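Local coordinates for hypothetical protein Atu0741 (Agrobacterium tumefaciens str. C58, PDB 1ZHV), which is of unknown function but carries tandem domains of the ACT clan, consistent with a regulatory or small-molecule-sensing role, at residues Ser12-Ala23 with Arg38-Ile49. Residues are numbered along the deposited sequence; the frame is centred on the assembly and turned at random.
Sequences SYGIARLSASEA and RTDDELSIVCLI
Arg38 reaches across to the Ser19-Glu22 type I turn and binds two of its carbonyls through the guanidinium edge. NH1 and NH2 both converge on Glu22 O, each at 2.8 Å, and NH1 also meets Ala20 O at 2.7 Å. The last approach stands 55° above the carbonyl plane, whereas NH2 lies in the carbonyl plane of Glu22. Arg38 runs extended through chi1 and chi2, then bends at chi3 (-63°), bringing the guanidinium to these oxygens; three hydrogen bonds and the Leu43 CD1 methyl over one face probably limit its rotation. A water donates to both Ala20 O and Thr39 O, tying the same turn to the loop opposite. There, Thr39 OG1 accepts from the backbone N of Asp41 and of Glu42, forming an ST turn and ST motif that shape the hairpin end. Arg17, fully extended, donates in its own guanidinium plane from NH2 to Asp41 O (2.8 Å); Glu42 OE1 lies well off that plane, leaving only charge proximity.

Between these turns and Ser12, strands 13-18 and 43-48 run antiparallel at 157°, with Ala16 N to Ile45 O at 2.7 Å and Ile45 N to Ala16 O at 3.0 Å defining one hydrogen-bonded pair. Ala16, Leu18, Leu43 and Ile45 share one face; Ile15 and Val46 lie side by side on the other, Ile15 CD1 to Val46 CG2 at 3.3 Å, tighter than usual van der Waals contact. Near the far end, Leu48 CD2 sits over the Tyr13 ring, 3.7 Å from its centroid, a CH-pi contact, while Tyr13 OH is hydrogen-bonded to Phe33 N.

Strand 35-38 pairs with the other edge of 43-48, and 57-67 with that of 13-18, both antiparallel, so the two lie inside the mixed sheet; Phe94 of strand 94-97 and Leu105 of strand 102-107 touch Val46.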
loop_
_atom_site.group_PDB
_atom_site.type_symbol
_atom_site.label_atom_id
_atom_site.label_comp_id
_atom_site.label_asym_id
_atom_site.label_seq_id
_atom_site.Cartn_x
_atom_site.Cartn_y
_atom_site.Cartn_z
ATOM N N SER A 12 -6.721 4.461 7.257
ATOM C CA SER A 12 -6.844 3.018 7.231
ATOM C C SER A 12 -7.381 2.629 5.859
ATOM O O SER A 12 -8.377 3.186 5.392
ATOM C CB SER A 12 -7.796 2.561 8.339
ATOM O OG SER A 12 -7.964 1.160 8.309
ATOM N N TYR A 13 -6.705 1.684 5.215
ATOM C CA TYR A 13 -7.108 1.226 3.894
ATOM C C TYR A 13 -7.713 -0.170 3.865
ATOM O O TYR A 13 -7.537 -0.971 4.784
ATOM C CB TYR A 13 -5.918 1.274 2.931
ATOM C CG TYR A 13 -5.548 2.674 2.523
ATOM C CD1 TYR A 13 -4.768 3.481 3.350
ATOM C CD2 TYR A 13 -6.050 3.225 1.348
ATOM C CE1 TYR A 13 -4.507 4.807 3.016
ATOM C CE2 TYR A 13 -5.795 4.546 1.008
ATOM C CZ TYR A 13 -5.027 5.331 1.847
ATOM O OH TYR A 13 -4.811 6.647 1.524
ATOM N N GLY A 14 -8.442 -0.450 2.790
ATOM C CA GLY A 14 -9.053 -1.755 2.631
ATOM C C GLY A 14 -8.985 -2.154 1.173
ATOM O O GLY A 14 -8.854 -1.292 0.304
ATOM N N ILE A 15 -9.057 -3.456 0.909
ATOM C CA ILE A 15 -9.025 -3.979 -0.454
ATOM C C ILE A 15 -10.406 -4.558 -0.743
ATOM O O ILE A 15 -10.768 -5.610 -0.208
ATOM C CB ILE A 15 -8.009 -5.124 -0.608
ATOM C CG1 ILE A 15 -6.697 -4.778 0.103
ATOM C CG2 ILE A 15 -7.776 -5.398 -2.083
ATOM C CD1 ILE A 15 -5.999 -3.573 -0.424
ATOM N N ALA A 16 -11.175 -3.872 -1.577
ATOM C CA ALA A 16 -12.509 -4.351 -1.901
ATOM C C ALA A 16 -12.548 -5.213 -3.146
ATOM O O ALA A 16 -11.751 -5.034 -4.065
ATOM C CB ALA A 16 -13.466 -3.176 -2.057
ATOM N N ARG A 17 -13.462 -6.177 -3.173
ATOM C CA ARG A 17 -13.588 -7.005 -4.358
ATOM C C ARG A 17 -14.994 -6.876 -4.925
ATOM O O ARG A 17 -15.978 -7.170 -4.246
ATOM C CB ARG A 17 -13.280 -8.482 -4.096
ATOM C CG ARG A 17 -13.162 -9.217 -5.428
ATOM C CD ARG A 17 -13.235 -10.727 -5.408
ATOM N NE ARG A 17 -13.227 -11.197 -6.795
ATOM C CZ ARG A 17 -13.250 -12.472 -7.175
ATOM N NH1 ARG A 17 -13.282 -13.441 -6.270
ATOM N NH2 ARG A 17 -13.234 -12.777 -8.467
ATOM N N LEU A 18 -15.069 -6.427 -6.175
ATOM C CA LEU A 18 -16.335 -6.242 -6.882
ATOM C C LEU A 18 -16.389 -7.166 -8.085
ATOM O O LEU A 18 -15.388 -7.796 -8.426
ATOM C CB LEU A 18 -16.473 -4.800 -7.378
ATOM C CG LEU A 18 -16.889 -3.764 -6.336
ATOM C CD1 LEU A 18 -15.740 -3.635 -5.369
ATOM C CD2 LEU A 18 -17.227 -2.399 -6.960
ATOM N N SER A 19 -17.554 -7.223 -8.729
ATOM C CA SER A 19 -17.764 -8.052 -9.913
ATOM C C SER A 19 -16.882 -7.596 -11.074
ATOM O O SER A 19 -16.740 -6.399 -11.335
ATOM C CB SER A 19 -19.244 -8.003 -10.334
ATOM O OG SER A 19 -19.479 -8.774 -11.502
ATOM N N ALA A 20 -16.308 -8.559 -11.784
ATOM C CA ALA A 20 -15.439 -8.268 -12.916
ATOM C C ALA A 20 -16.044 -7.324 -13.955
ATOM O O ALA A 20 -15.316 -6.587 -14.616
ATOM C CB ALA A 20 -15.014 -9.570 -13.590
ATOM N N SER A 21 -17.366 -7.331 -14.105
ATOM C CA SER A 21 -18.002 -6.471 -15.102
ATOM C C SER A 21 -18.706 -5.239 -14.559
ATOM O O SER A 21 -19.249 -4.443 -15.324
ATOM C CB SER A 21 -18.988 -7.280 -15.939
ATOM O OG SER A 21 -18.293 -8.124 -16.834
ATOM N N GLU A 22 -18.681 -5.076 -13.245
ATOM C CA GLU A 22 -19.335 -3.950 -12.599
ATOM C C GLU A 22 -18.670 -2.620 -12.946
ATOM O O GLU A 22 -17.459 -2.555 -13.138
ATOM C CB GLU A 22 -19.307 -4.161 -11.085
ATOM C CG GLU A 22 -20.199 -3.232 -10.304
ATOM C CD GLU A 22 -20.217 -3.573 -8.826
ATOM O OE1 GLU A 22 -19.743 -4.675 -8.456
ATOM O OE2 GLU A 22 -20.718 -2.743 -8.043
ATOM N N ALA A 23 -19.464 -1.558 -13.028
ATOM C CA ALA A 23 -18.908 -0.244 -13.329
ATOM C C ALA A 23 -18.117 0.211 -12.108
ATOM O O ALA A 23 -18.341 -0.277 -10.998
ATOM C CB ALA A 23 -20.026 0.748 -13.627
ATOM N N ARG A 38 -8.962 -3.769 -12.878
ATOM C CA ARG A 38 -9.913 -4.702 -13.457
ATOM C C ARG A 38 -9.157 -5.777 -14.229
ATOM O O ARG A 38 -8.263 -5.478 -15.026
ATOM C CB ARG A 38 -10.894 -3.977 -14.385
ATOM C CG ARG A 38 -12.094 -4.837 -14.789
ATOM C CD ARG A 38 -12.938 -4.176 -15.864
ATOM N NE ARG A 38 -13.543 -2.918 -15.432
ATOM C CZ ARG A 38 -14.590 -2.818 -14.620
ATOM N NH1 ARG A 38 -15.168 -3.910 -14.130
ATOM N NH2 ARG A 38 -15.067 -1.621 -14.302
ATOM N N THR A 39 -9.508 -7.033 -13.962
ATOM C CA THR A 39 -8.886 -8.170 -14.624
ATOM C C THR A 39 -10.001 -9.014 -15.224
ATOM O O THR A 39 -11.171 -8.641 -15.156
ATOM C CB THR A 39 -8.064 -9.034 -13.633
ATOM O OG1 THR A 39 -8.949 -9.773 -12.784
ATOM C CG2 THR A 39 -7.174 -8.148 -12.769
ATOM N N ASP A 40 -9.644 -10.153 -15.799
ATOM C CA ASP A 40 -10.639 -11.016 -16.417
ATOM C C ASP A 40 -11.500 -11.734 -15.382
ATOM O O ASP A 40 -12.475 -12.400 -15.735
ATOM C CB ASP A 40 -9.945 -12.032 -17.330
ATOM C CG ASP A 40 -9.136 -13.058 -16.557
ATOM O OD1 ASP A 40 -8.635 -12.727 -15.460
ATOM O OD2 ASP A 40 -8.991 -14.195 -17.058
ATOM N N ASP A 41 -11.154 -11.583 -14.107
ATOM C CA ASP A 41 -11.899 -12.246 -13.042
ATOM C C ASP A 41 -12.378 -11.359 -11.902
ATOM O O ASP A 41 -13.192 -11.799 -11.094
ATOM C CB ASP A 41 -11.060 -13.371 -12.426
ATOM C CG ASP A 41 -10.791 -14.506 -13.393
ATOM O OD1 ASP A 41 -11.453 -14.565 -14.451
ATOM O OD2 ASP A 41 -9.920 -15.348 -13.087
ATOM N N GLU A 42 -11.890 -10.123 -11.819
ATOM C CA GLU A 42 -12.288 -9.260 -10.709
ATOM C C GLU A 42 -12.139 -7.768 -10.984
ATOM O O GLU A 42 -11.501 -7.350 -11.956
ATOM C CB GLU A 42 -11.424 -9.580 -9.471
ATOM C CG GLU A 42 -10.074 -8.828 -9.487
ATOM C CD GLU A 42 -9.050 -9.309 -8.460
ATOM O OE1 GLU A 42 -9.310 -9.223 -7.236
ATOM O OE2 GLU A 42 -7.968 -9.762 -8.892
ATOM N N LEU A 43 -12.751 -6.978 -10.106
ATOM C CA LEU A 43 -12.625 -5.525 -10.117
ATOM C C LEU A 43 -12.187 -5.291 -8.673
ATOM O O LEU A 43 -12.983 -5.399 -7.735
ATOM C CB LEU A 43 -13.948 -4.813 -10.392
ATOM C CG LEU A 43 -13.825 -3.290 -10.227
ATOM C CD1 LEU A 43 -12.792 -2.742 -11.198
ATOM C CD2 LEU A 43 -15.167 -2.623 -10.456
ATOM N N SER A 44 -10.901 -5.011 -8.504
ATOM C CA SER A 44 -10.307 -4.808 -7.191
ATOM C C SER A 44 -10.133 -3.325 -6.912
ATOM O O SER A 44 -9.681 -2.587 -7.775
ATOM C CB SER A 44 -8.951 -5.522 -7.153
ATOM O OG SER A 44 -8.298 -5.354 -5.911
ATOM N N ILE A 45 -10.493 -2.889 -5.710
ATOM C CA ILE A 45 -10.364 -1.480 -5.357
ATOM C C ILE A 45 -9.709 -1.249 -4.003
ATOM O O ILE A 45 -10.197 -1.717 -2.976
ATOM C CB ILE A 45 -11.745 -0.777 -5.353
ATOM C CG1 ILE A 45 -12.356 -0.837 -6.758
ATOM C CG2 ILE A 45 -11.601 0.666 -4.860
ATOM C CD1 ILE A 45 -13.764 -0.287 -6.850
ATOM N N VAL A 46 -8.591 -0.531 -4.006
ATOM C CA VAL A 46 -7.917 -0.184 -2.765
ATOM C C VAL A 46 -8.217 1.288 -2.526
ATOM O O VAL A 46 -8.006 2.115 -3.409
ATOM C CB VAL A 46 -6.390 -0.345 -2.865
ATOM C CG1 VAL A 46 -5.733 0.088 -1.555
ATOM C CG2 VAL A 46 -6.043 -1.785 -3.192
ATOM N N CYS A 47 -8.730 1.612 -1.345
ATOM C CA CYS A 47 -9.024 2.996 -0.998
ATOM C C CYS A 47 -9.288 3.080 0.493
ATOM O O CYS A 47 -9.300 2.062 1.185
ATOM C CB CYS A 47 -10.238 3.514 -1.782
ATOM S SG CYS A 47 -11.836 2.775 -1.383
ATOM N N LEU A 48 -9.480 4.294 0.992
ATOM C CA LEU A 48 -9.746 4.477 2.411
ATOM C C LEU A 48 -10.981 3.670 2.795
ATOM O O LEU A 48 -12.016 3.744 2.134
ATOM C CB LEU A 48 -9.940 5.965 2.717
ATOM C CG LEU A 48 -8.650 6.787 2.631
ATOM C CD1 LEU A 48 -8.955 8.271 2.737
ATOM C CD2 LEU A 48 -7.710 6.357 3.747
ATOM N N ILE A 49 -10.848 2.881 3.859
ATOM C CA ILE A 49 -11.926 2.031 4.354
ATOM C C ILE A 49 -13.233 2.786 4.562
ATOM O O ILE A 49 -14.315 2.236 4.357
ATOM C CB ILE A 49 -11.538 1.373 5.692
ATOM C CG1 ILE A 49 -10.285 0.517 5.505
ATOM C CG2 ILE A 49 -12.684 0.522 6.205
ATOM C CD1 ILE A 49 -9.857 -0.240 6.766
HETATM O O HOH W 1 -16.502 -11.268 -10.488
HETATM O O HOH W 2 -13.623 -7.904 -16.172
#